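Local structure of GTP-sensing transcriptional pleiotropic repressor CodY (Clostridioides difficile, 5N0L) at residues S6-L9 against Q10-K14; K75-S78 against D79-Q83; T82-V85 against L86-D89. The protein probably represses transcription in response to nutrient supply, and binds isoleucine as cofactor in its GAF domain. All coordinates share one frame; numbering follows the deposited sequence.

Interaction 1. Residues S6-L9 against Q10-K14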
ATOM      1  N   SER A   6     -21.726  22.271 -21.744  1.00 26.49           N
ATOM      2  CA  SER A   6     -22.350  23.054 -20.708  1.00 28.24           C
ATOM      3  C   SER A   6     -21.218  23.464 -19.689  1.00 27.21           C
ATOM      4  O   SER A   6     -20.157  22.778 -19.625  1.00 27.96           O
ATOM      5  CB  SER A   6     -23.430  22.249 -19.989  1.00 32.18           C
ATOM      6  OG  SER A   6     -22.887  21.191 -19.163  1.00 26.58           O
ATOM      7  N   GLU A   7     -21.488  24.509 -18.963  1.00 27.83           N
ATOM      8  CA  GLU A   7     -20.577  24.989 -17.912  1.00 27.92           C
ATOM      9  C   GLU A   7     -20.264  23.935 -16.901  1.00 30.24           C
ATOM     10  O   GLU A   7     -18.989  23.766 -16.545  1.00 27.87           O
ATOM     11  CB  GLU A   7     -21.062  26.309 -17.229  1.00 33.36           C
ATOM     12  CG  GLU A   7     -19.895  26.954 -16.440  1.00 45.85           C
ATOM     13  CD  GLU A   7     -19.911  28.506 -16.282  1.00 58.81           C
ATOM     14  OE1 GLU A   7     -20.793  29.010 -15.384  1.00108.42           O
ATOM     15  OE2 GLU A   7     -18.948  29.236 -16.871  1.00 82.63           O
ATOM     16  N   VAL A   8     -21.301  23.247 -16.398  1.00 27.44           N
ATOM     17  CA  VAL A   8     -21.032  22.155 -15.386  1.00 26.29           C
ATOM     18  C   VAL A   8     -20.117  21.055 -15.960  1.00 26.45           C
ATOM     19  O   VAL A   8     -19.209  20.546 -15.267  1.00 24.71           O
ATOM     20  CB  VAL A   8     -22.270  21.535 -14.722  1.00 24.92           C
ATOM     21  CG1 VAL A   8     -23.158  20.800 -15.774  1.00 29.12           C
ATOM     22  CG2 VAL A   8     -21.931  20.575 -13.588  1.00 23.97           C
ATOM     23  N   LEU A   9     -20.323  20.692 -17.225  1.00 26.32           N
ATOM     24  CA  LEU A   9     -19.462  19.723 -17.836  1.00 24.36           C
ATOM     25  C   LEU A   9     -18.005  20.257 -17.978  1.00 25.93           C
ATOM     26  O   LEU A   9     -17.051  19.456 -17.766  1.00 27.08           O
ATOM     27  CB  LEU A   9     -20.003  19.196 -19.151  1.00 23.46           C
ATOM     28  CG  LEU A   9     -19.239  18.100 -19.871  1.00 24.85           C
ATOM     29  CD1 LEU A   9     -18.960  16.879 -18.982  1.00 25.04           C
ATOM     30  CD2 LEU A   9     -20.040  17.654 -21.134  1.00 26.19           C
ATOM     31  N   GLN A  10     -17.848  21.516 -18.346  1.00 18.42           N
ATOM     32  CA  GLN A  10     -16.472  22.074 -18.572  1.00 22.76           C
ATOM     33  C   GLN A  10     -15.750  22.130 -17.243  1.00 25.77           C
ATOM     34  O   GLN A  10     -14.506  21.894 -17.207  1.00 29.22           O
ATOM     35  CB  GLN A  10     -16.463  23.446 -19.147  1.00 27.31           C
ATOM     36  CG  GLN A  10     -16.941  23.486 -20.624  1.00 30.21           C
ATOM     37  CD  GLN A  10     -16.908  24.909 -21.215  1.00 37.46           C
ATOM     38  OE1 GLN A  10     -15.937  25.682 -20.984  1.00 39.00           O
ATOM     39  NE2 GLN A  10     -17.938  25.279 -21.975  1.00 41.27           N
ATOM     40  N   LYS A  11     -16.476  22.483 -16.208  1.00 23.70           N
ATOM     41  CA  LYS A  11     -15.855  22.569 -14.804  1.00 22.70           C
ATOM     42  C   LYS A  11     -15.537  21.194 -14.275  1.00 23.00           C
ATOM     43  O   LYS A  11     -14.431  20.993 -13.767  1.00 28.20           O
ATOM     44  CB  LYS A  11     -16.728  23.304 -13.872  1.00 25.70           C
ATOM     45  CG  LYS A  11     -16.789  24.773 -14.146  1.00 31.10           C
ATOM     46  CD  LYS A  11     -17.789  25.416 -13.240  1.00 32.98           C
ATOM     47  CE  LYS A  11     -17.765  26.968 -13.306  1.00 29.02           C
ATOM     48  NZ  LYS A  11     -18.637  27.504 -12.261  1.00 28.32           N
ATOM     49  N   THR A  12     -16.416  20.215 -14.443  1.00 23.46           N
ATOM     50  CA  THR A  12     -16.153  18.825 -14.141  1.00 22.73           C
ATOM     51  C   THR A  12     -14.919  18.354 -14.879  1.00 26.65           C
ATOM     52  O   THR A  12     -14.090  17.568 -14.342  1.00 24.87           O
ATOM     53  CB  THR A  12     -17.411  17.992 -14.502  1.00 27.50           C
ATOM     54  OG1 THR A  12     -18.442  18.334 -13.567  1.00 25.37           O
ATOM     55  CG2 THR A  12     -17.121  16.584 -14.392  1.00 35.21           C
ATOM     56  N   ARG A  13     -14.780  18.745 -16.146  1.00 24.29           N
ATOM     57  CA  ARG A  13     -13.646  18.272 -16.956  1.00 25.36           C
ATOM     58  C   ARG A  13     -12.310  18.857 -16.371  1.00 24.29           C
ATOM     59  O   ARG A  13     -11.270  18.165 -16.385  1.00 27.19           O
ATOM     60  CB  ARG A  13     -13.845  18.593 -18.408  1.00 25.86           C
ATOM     61  CG  ARG A  13     -14.651  17.448 -19.018  1.00 22.68           C
ATOM     62  CD  ARG A  13     -15.293  17.867 -20.388  1.00 22.69           C
ATOM     63  NE  ARG A  13     -15.903  16.696 -20.946  1.00 24.46           N
ATOM     64  CZ  ARG A  13     -16.599  16.716 -22.113  1.00 29.15           C
ATOM     65  NH1 ARG A  13     -16.699  17.842 -22.814  1.00 30.01           N
ATOM     66  NH2 ARG A  13     -17.140  15.585 -22.586  1.00 27.14           N
ATOM     67  N   LYS A  14     -12.342  20.077 -15.879  1.00 26.35           N
ATOM     68  CA  LYS A  14     -11.176  20.712 -15.217  1.00 26.74           C
ATOM     69  C   LYS A  14     -10.839  19.988 -13.979  1.00 30.37           C
ATOM     70  O   LYS A  14      -9.633  19.660 -13.795  1.00 33.78           O
ATOM     71  CB  LYS A  14     -11.415  22.164 -14.914  1.00 33.30           C
ATOM     72  CG  LYS A  14     -11.236  23.070 -16.088  1.00 43.54           C
ATOM     73  CD  LYS A  14     -11.253  24.581 -15.750  1.00 51.38           C
ATOM     74  CE  LYS A  14     -11.801  25.358 -16.958  1.00 61.80           C
ATOM     75  NZ  LYS A  14     -11.380  26.772 -16.994  1.00 60.11           N
TER

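Interaction 2. Residues K75-S78 against D79-Q83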
ATOM      1  N   LYS A  75       2.794  25.029  -6.838  1.00 35.52           N
ATOM      2  CA  LYS A  75       4.065  25.598  -6.450  1.00 27.33           C
ATOM      3  C   LYS A  75       5.236  24.811  -7.056  1.00 25.76           C
ATOM      4  O   LYS A  75       5.308  23.585  -6.998  1.00 26.05           O
ATOM      5  CB  LYS A  75       4.155  25.621  -4.964  1.00 29.55           C
ATOM      6  CG  LYS A  75       3.143  26.505  -4.276  1.00 35.37           C
ATOM      7  CD  LYS A  75       3.403  26.478  -2.746  1.00 47.56           C
ATOM      8  CE  LYS A  75       2.204  26.875  -1.913  1.00 61.78           C
ATOM      9  NZ  LYS A  75       1.415  27.941  -2.557  1.00 72.48           N
ATOM     10  N   LYS A  76       6.132  25.536  -7.683  1.00 21.72           N
ATOM     11  CA  LYS A  76       7.261  24.926  -8.396  1.00 24.98           C
ATOM     12  C   LYS A  76       8.461  25.868  -8.416  1.00 22.34           C
ATOM     13  O   LYS A  76       8.384  27.050  -8.089  1.00 24.31           O
ATOM     14  CB  LYS A  76       6.939  24.559  -9.853  1.00 26.81           C
ATOM     15  CG  LYS A  76       6.455  25.750 -10.653  1.00 27.12           C
ATOM     16  CD  LYS A  76       5.860  25.298 -11.986  1.00 30.01           C
ATOM     17  CE  LYS A  76       5.869  26.521 -12.864  1.00 27.03           C
ATOM     18  NZ  LYS A  76       5.201  26.383 -14.223  1.00 32.96           N
ATOM     19  N   PHE A  77       9.595  25.288  -8.804  1.00 23.42           N
ATOM     20  CA  PHE A  77      10.737  26.089  -9.309  1.00 27.40           C
ATOM     21  C   PHE A  77      10.574  26.340 -10.816  1.00 22.43           C
ATOM     22  O   PHE A  77       9.941  25.540 -11.556  1.00 25.75           O
ATOM     23  CB  PHE A  77      12.117  25.437  -9.067  1.00 24.65           C
ATOM     24  CG  PHE A  77      12.694  25.677  -7.668  1.00 22.69           C
ATOM     25  CD1 PHE A  77      12.070  26.368  -6.659  1.00 26.24           C
ATOM     26  CD2 PHE A  77      13.897  25.042  -7.440  1.00 24.06           C
ATOM     27  CE1 PHE A  77      12.689  26.548  -5.362  1.00 26.90           C
ATOM     28  CE2 PHE A  77      14.498  25.235  -6.172  1.00 23.93           C
ATOM     29  CZ  PHE A  77      13.891  25.924  -5.179  1.00 27.28           C
ATOM     30  N   SER A  78      11.198  27.381 -11.259  1.00 24.93           N
ATOM     31  CA  SER A  78      11.245  27.742 -12.699  1.00 29.35           C
ATOM     32  C   SER A  78      11.929  26.587 -13.407  1.00 26.71           C
ATOM     33  O   SER A  78      12.570  25.751 -12.786  1.00 28.92           O
ATOM     34  CB  SER A  78      12.036  28.996 -12.957  1.00 29.62           C
ATOM     35  OG  SER A  78      13.481  28.763 -12.677  1.00 28.65           O
ATOM     36  N   ASP A  79      11.707  26.438 -14.677  1.00 25.41           N
ATOM     37  CA  ASP A  79      12.362  25.419 -15.405  1.00 27.86           C
ATOM     38  C   ASP A  79      13.907  25.517 -15.306  1.00 26.44           C
ATOM     39  O   ASP A  79      14.552  24.500 -15.238  1.00 24.39           O
ATOM     40  CB  ASP A  79      11.941  25.437 -16.893  1.00 33.64           C
ATOM     41  CG  ASP A  79      12.498  24.195 -17.645  1.00 31.07           C
ATOM     42  OD1 ASP A  79      12.168  22.959 -17.314  1.00 36.48           O
ATOM     43  OD2 ASP A  79      13.262  24.444 -18.566  1.00 34.45           O
ATOM     44  N   GLU A  80      14.463  26.718 -15.370  1.00 26.50           N
ATOM     45  CA  GLU A  80      15.928  26.905 -15.287  1.00 25.30           C
ATOM     46  C   GLU A  80      16.438  26.387 -13.932  1.00 26.19           C
ATOM     47  O   GLU A  80      17.471  25.668 -13.911  1.00 27.80           O
ATOM     48  CB  GLU A  80      16.271  28.353 -15.477  1.00 28.42           C
ATOM     49  CG  GLU A  80      17.729  28.735 -15.275  1.00 33.45           C
ATOM     50  CD  GLU A  80      18.241  29.796 -16.205  1.00 41.35           C
ATOM     51  OE1 GLU A  80      17.594  30.840 -16.238  1.00 47.43           O
ATOM     52  OE2 GLU A  80      19.339  29.625 -16.831  1.00 55.57           O
ATOM     53  N   TYR A  81      15.751  26.728 -12.859  1.00 27.76           N
ATOM     54  CA  TYR A  81      16.181  26.237 -11.505  1.00 24.01           C
ATOM     55  C   TYR A  81      16.013  24.742 -11.401  1.00 27.49           C
ATOM     56  O   TYR A  81      16.874  24.046 -10.849  1.00 25.44           O
ATOM     57  CB  TYR A  81      15.436  26.941 -10.389  1.00 23.86           C
ATOM     58  CG  TYR A  81      15.877  28.372 -10.050  1.00 25.24           C
ATOM     59  CD1 TYR A  81      16.541  29.201 -10.963  1.00 26.36           C
ATOM     60  CD2 TYR A  81      15.677  28.899  -8.767  1.00 22.93           C
ATOM     61  CE1 TYR A  81      16.949  30.484 -10.609  1.00 28.58           C
ATOM     62  CE2 TYR A  81      16.133  30.206  -8.400  1.00 22.47           C
ATOM     63  CZ  TYR A  81      16.753  30.977  -9.323  1.00 23.91           C
ATOM     64  OH  TYR A  81      17.242  32.226  -9.009  1.00 30.46           O
ATOM     65  N   THR A  82      14.904  24.198 -11.935  1.00 26.30           N
ATOM     66  CA  THR A  82      14.661  22.824 -11.942  1.00 24.56           C
ATOM     67  C   THR A  82      15.737  22.022 -12.618  1.00 28.07           C
ATOM     68  O   THR A  82      16.137  20.998 -12.031  1.00 28.51           O
ATOM     69  CB  THR A  82      13.258  22.575 -12.612  1.00 27.47           C
ATOM     70  OG1 THR A  82      12.273  23.277 -11.825  1.00 28.96           O
ATOM     71  CG2 THR A  82      12.962  21.088 -12.675  1.00 28.60           C
ATOM     72  N   GLN A  83      16.149  22.450 -13.842  1.00 23.72           N
ATOM     73  CA  GLN A  83      17.228  21.860 -14.677  1.00 29.35           C
ATOM     74  C   GLN A  83      18.587  21.959 -13.962  1.00 21.61           C
ATOM     75  O   GLN A  83      19.383  20.886 -13.989  1.00 27.98           O
ATOM     76  CB  GLN A  83      17.227  22.136 -16.112  1.00 28.59           C
ATOM     77  CG  GLN A  83      15.816  21.766 -16.696  1.00 20.27           C
ATOM     78  CD  GLN A  83      15.261  20.377 -16.462  1.00 22.25           C
ATOM     79  OE1 GLN A  83      15.958  19.319 -16.627  1.00 29.21           O
ATOM     80  NE2 GLN A  83      13.925  20.317 -16.201  1.00 26.83           N
TER

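Interaction 3. Residues T82-V85 against L86-D89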
ATOM      1  N   THR A  82      14.904  24.198 -11.935  1.00 26.30           N
ATOM      2  CA  THR A  82      14.661  22.824 -11.942  1.00 24.56           C
ATOM      3  C   THR A  82      15.737  22.022 -12.618  1.00 28.07           C
ATOM      4  O   THR A  82      16.137  20.998 -12.031  1.00 28.51           O
ATOM      5  CB  THR A  82      13.258  22.575 -12.612  1.00 27.47           C
ATOM      6  OG1 THR A  82      12.273  23.277 -11.825  1.00 28.96           O
ATOM      7  CG2 THR A  82      12.962  21.088 -12.675  1.00 28.60           C
ATOM      8  N   GLN A  83      16.149  22.450 -13.842  1.00 23.72           N
ATOM      9  CA  GLN A  83      17.228  21.860 -14.677  1.00 29.35           C
ATOM     10  C   GLN A  83      18.587  21.959 -13.962  1.00 21.61           C
ATOM     11  O   GLN A  83      19.383  20.886 -13.989  1.00 27.98           O
ATOM     12  CB  GLN A  83      17.227  22.136 -16.112  1.00 28.59           C
ATOM     13  CG  GLN A  83      15.816  21.766 -16.696  1.00 20.27           C
ATOM     14  CD  GLN A  83      15.261  20.377 -16.462  1.00 22.25           C
ATOM     15  OE1 GLN A  83      15.958  19.319 -16.627  1.00 29.21           O
ATOM     16  NE2 GLN A  83      13.925  20.317 -16.201  1.00 26.83           N
ATOM     17  N   ASN A  84      18.787  23.110 -13.404  1.00 26.50           N
ATOM     18  CA  ASN A  84      20.120  23.368 -12.838  1.00 25.79           C
ATOM     19  C   ASN A  84      20.377  22.567 -11.588  1.00 26.18           C
ATOM     20  O   ASN A  84      21.523  22.087 -11.451  1.00 24.56           O
ATOM     21  CB  ASN A  84      20.351  24.824 -12.615  1.00 26.72           C
ATOM     22  CG  ASN A  84      20.529  25.623 -13.912  1.00 23.70           C
ATOM     23  OD1 ASN A  84      20.532  26.887 -13.844  1.00 30.09           O
ATOM     24  ND2 ASN A  84      20.703  24.947 -15.066  1.00 25.79           N
ATOM     25  N   VAL A  85      19.399  22.359 -10.714  1.00 21.67           N
ATOM     26  CA  VAL A  85      19.679  21.540  -9.510  1.00 22.70           C
ATOM     27  C   VAL A  85      20.026  20.081  -9.833  1.00 27.53           C
ATOM     28  O   VAL A  85      20.715  19.375  -9.053  1.00 25.45           O
ATOM     29  CB  VAL A  85      18.659  21.709  -8.383  1.00 27.50           C
ATOM     30  CG1 VAL A  85      18.597  23.147  -7.879  1.00 26.85           C
ATOM     31  CG2 VAL A  85      17.259  21.155  -8.787  1.00 25.14           C
ATOM     32  N   LEU A  86      19.535  19.542 -10.990  1.00 22.89           N
ATOM     33  CA  LEU A  86      19.777  18.208 -11.330  1.00 23.94           C
ATOM     34  C   LEU A  86      21.212  17.999 -11.903  1.00 24.62           C
ATOM     35  O   LEU A  86      21.649  16.865 -12.087  1.00 31.74           O
ATOM     36  CB  LEU A  86      18.726  17.731 -12.341  1.00 26.83           C
ATOM     37  CG  LEU A  86      17.306  17.760 -11.761  1.00 28.18           C
ATOM     38  CD1 LEU A  86      16.310  17.475 -12.941  1.00 30.57           C
ATOM     39  CD2 LEU A  86      17.070  16.711 -10.694  1.00 32.37           C
ATOM     40  N   LYS A  87      21.916  19.099 -12.165  1.00 26.30           N
ATOM     41  CA  LYS A  87      23.331  19.068 -12.626  1.00 28.89           C
ATOM     42  C   LYS A  87      24.257  18.812 -11.433  1.00 30.09           C
ATOM     43  O   LYS A  87      25.413  18.467 -11.679  1.00 34.84           O
ATOM     44  CB  LYS A  87      23.766  20.414 -13.220  1.00 30.60           C
ATOM     45  CG  LYS A  87      23.022  20.822 -14.473  1.00 33.58           C
ATOM     46  CD  LYS A  87      23.280  22.216 -14.896  1.00 33.87           C
ATOM     47  CE  LYS A  87      22.485  22.541 -16.147  1.00 36.23           C
ATOM     48  NZ  LYS A  87      22.922  23.764 -16.806  1.00 46.52           N
ATOM     49  N   ILE A  88      23.740  18.915 -10.227  1.00 26.58           N
ATOM     50  CA  ILE A  88      24.495  18.676  -8.950  1.00 30.57           C
ATOM     51  C   ILE A  88      24.272  17.212  -8.548  1.00 28.82           C
ATOM     52  O   ILE A  88      23.167  16.824  -8.236  1.00 32.94           O
ATOM     53  CB  ILE A  88      23.988  19.658  -7.852  1.00 30.63           C
ATOM     54  CG1 ILE A  88      24.260  21.174  -8.220  1.00 28.91           C
ATOM     55  CG2 ILE A  88      24.555  19.358  -6.439  1.00 34.49           C
ATOM     56  CD1 ILE A  88      23.502  22.243  -7.491  1.00 36.53           C
ATOM     57  N   ASP A  89      25.326  16.374  -8.543  1.00 29.61           N
ATOM     58  CA  ASP A  89      25.155  14.941  -8.195  1.00 31.83           C
ATOM     59  C   ASP A  89      25.578  14.521  -6.790  1.00 33.40           C
ATOM     60  O   ASP A  89      25.316  13.423  -6.396  1.00 32.25           O
ATOM     61  CB  ASP A  89      25.847  14.024  -9.216  1.00 42.55           C
ATOM     62  CG  ASP A  89      27.369  14.001  -9.081  1.00 49.17           C
ATOM     63  OD1 ASP A  89      28.007  15.017  -8.704  1.00 54.82           O
ATOM     64  OD2 ASP A  89      27.924  12.920  -9.344  1.00 60.73           O
TER

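Interaction 1. Residues S6-L9 against Q10-K14
L9 lies under the guanidinium of R13, one helical turn further on. Its CD2 covers one face of that flat group, displaced toward the rim, and comes 3.7 Å from R13 CZ. The first torsion of L9 (chi1 -176°) sends CG along the helix toward R13, and the second (chi2 54°) then turns both methyls onto the guanidinium. The two side chains cross at a slant. The contact is apolar on the leucine side. L9 covers one face of the group, while R13 NH2 makes a salt bridge to E148 of the second subunit.

V8 and T12 lie side by side and point the same way. The V8 carbonyl is gripped twice. T12 N donates to V8 O at 2.9 Å, and T12 OG1 donates to the same V8 O, also at 2.9 Å. The two donors approach from opposite faces of the carbonyl plane. The threonine hydroxyl thus gives its proton to the helix's own backbone.

E7 and K11 touch through their aliphatic parts, with E7 CG 3.8 Å from K11 CE. Their charged ends, E7 OE1 and K11 NZ, are 4.1 Å apart, beyond a salt bridge. K11 NZ instead bonds to the backbone O of V39 in the third subunit. On another side of the helix, Q10 CG rests 3.4 Å from S6 O, and Q10 NE2 reaches back to A5 O.

Behind these contacts stands the helix start. S6 OG accepts from L9 N at 3.3 Å, with an N-H...O angle of 158°. S6 N is held by D141 of the second subunit. This is a serine N-cap followed by regular i to i+4 bonding, at the start of helix 7-22, whose first turns contact two other subunits.

Interaction 2. Residues K75-S78 against D79-Q83
The ring of Y81 turns its edge toward the face of F77. The ring centroids are 5.9 Å apart and the planes stand at 90°, a T-shaped pair. Y81 CD2 lies over that face of F77, while F77 CD2 sits at the edge of the tyrosine, near its plane. Closer in, F77 CD2 is 3.8 Å from Y81 CB. Both rings have further edge-to-face neighbours, Y45 for F77 and F104 for Y81. Y81 OH is bonded to the E107 carboxylate and to E106 N.

S78, between the two aromatic residues in the chain, is the N-cap of helix 79-85. With chi1 at 68°, its OG sits between its own backbone N and carbonyl carbon and can reach forward along the chain. It accepts from Y81 N at 3.1 Å, nearly straight. S78 O takes two donors from T82. T82 N comes at 2.9 Å, and T82 OG1 at 2.7 Å from above the carbonyl plane. The hydroxyl and the amide of one residue therefore both hold the one carbonyl at the first turn of the helix.

F77 and Y81, joined across this cap, both line the isoleucine pocket of the GAF domain.

Interaction 3. Residues T82-V85 against L86-D89
K87 and N84 both carry CG anti to their carbonyl carbons (chi1 -64° for K87), which lays the two side chains alongside each other, pointing the same way. Beyond CG the lysine is fully extended and runs alongside N84, its far end coming beside the amide. K87 CB also lies close to the backbone, 3.3 Å from N84 O. N84 in turn packs on I103 and P105.

L86 has a similar first torsion (chi1 -63°). It brings CG back over the preceding turn, 3.5 Å from T82 O. One methyl, L86 CD1, reaches the end of Q83, where OE1 is 4.1 Å away. The leucine thus lies over carbonyls of the turn before it, and on its other contacts it touches R126.

The backbone bonds here join residues three apart. L86 N to Q83 O is weak at 3.3 Å. K87 N donates to N84 O at 3.1 Å, with an N-H...O angle of 151°. I88 N donates to V85 O at 3.3 Å. In these last two bonds the donor stands well above the carbonyl plane. V85 O has a second partner, since R126 NH2 also donates to it. R126 NH1 donates to I88 O, so a single arginine of strand 125-134 holds both ends of the turn.

V85 and I88 are buried. V85 packs on T129 and F104, and I88 on I103. The helix end runs into a type I beta turn from V85 to I88, by which the chain leaves helix 79-85 and heads for strand 92-95, outermost in the GAF-domain sheet within this chain.

The chain starts with interaction 1, at the first turns of helix 7-22. That helix reaches away from the body of the domain, and its contact centre is about 33 Å from the centre of the chain. Interaction 2 follows later; its centre is about 30 Å from that of interaction 1, and the two do not touch. Interaction 1 precedes both others in series, while interactions 2 and 3 overlap at T82-Q83, their centres about 10 Å apart. All are local and close no long loop. Interaction 2 joins strand 75-76 to the start of helix 79-85, beside the isoleucine pocket. Interaction 3 joins its end to the loop before strand 92-95. Interaction 1 belongs to the subunit interfaces.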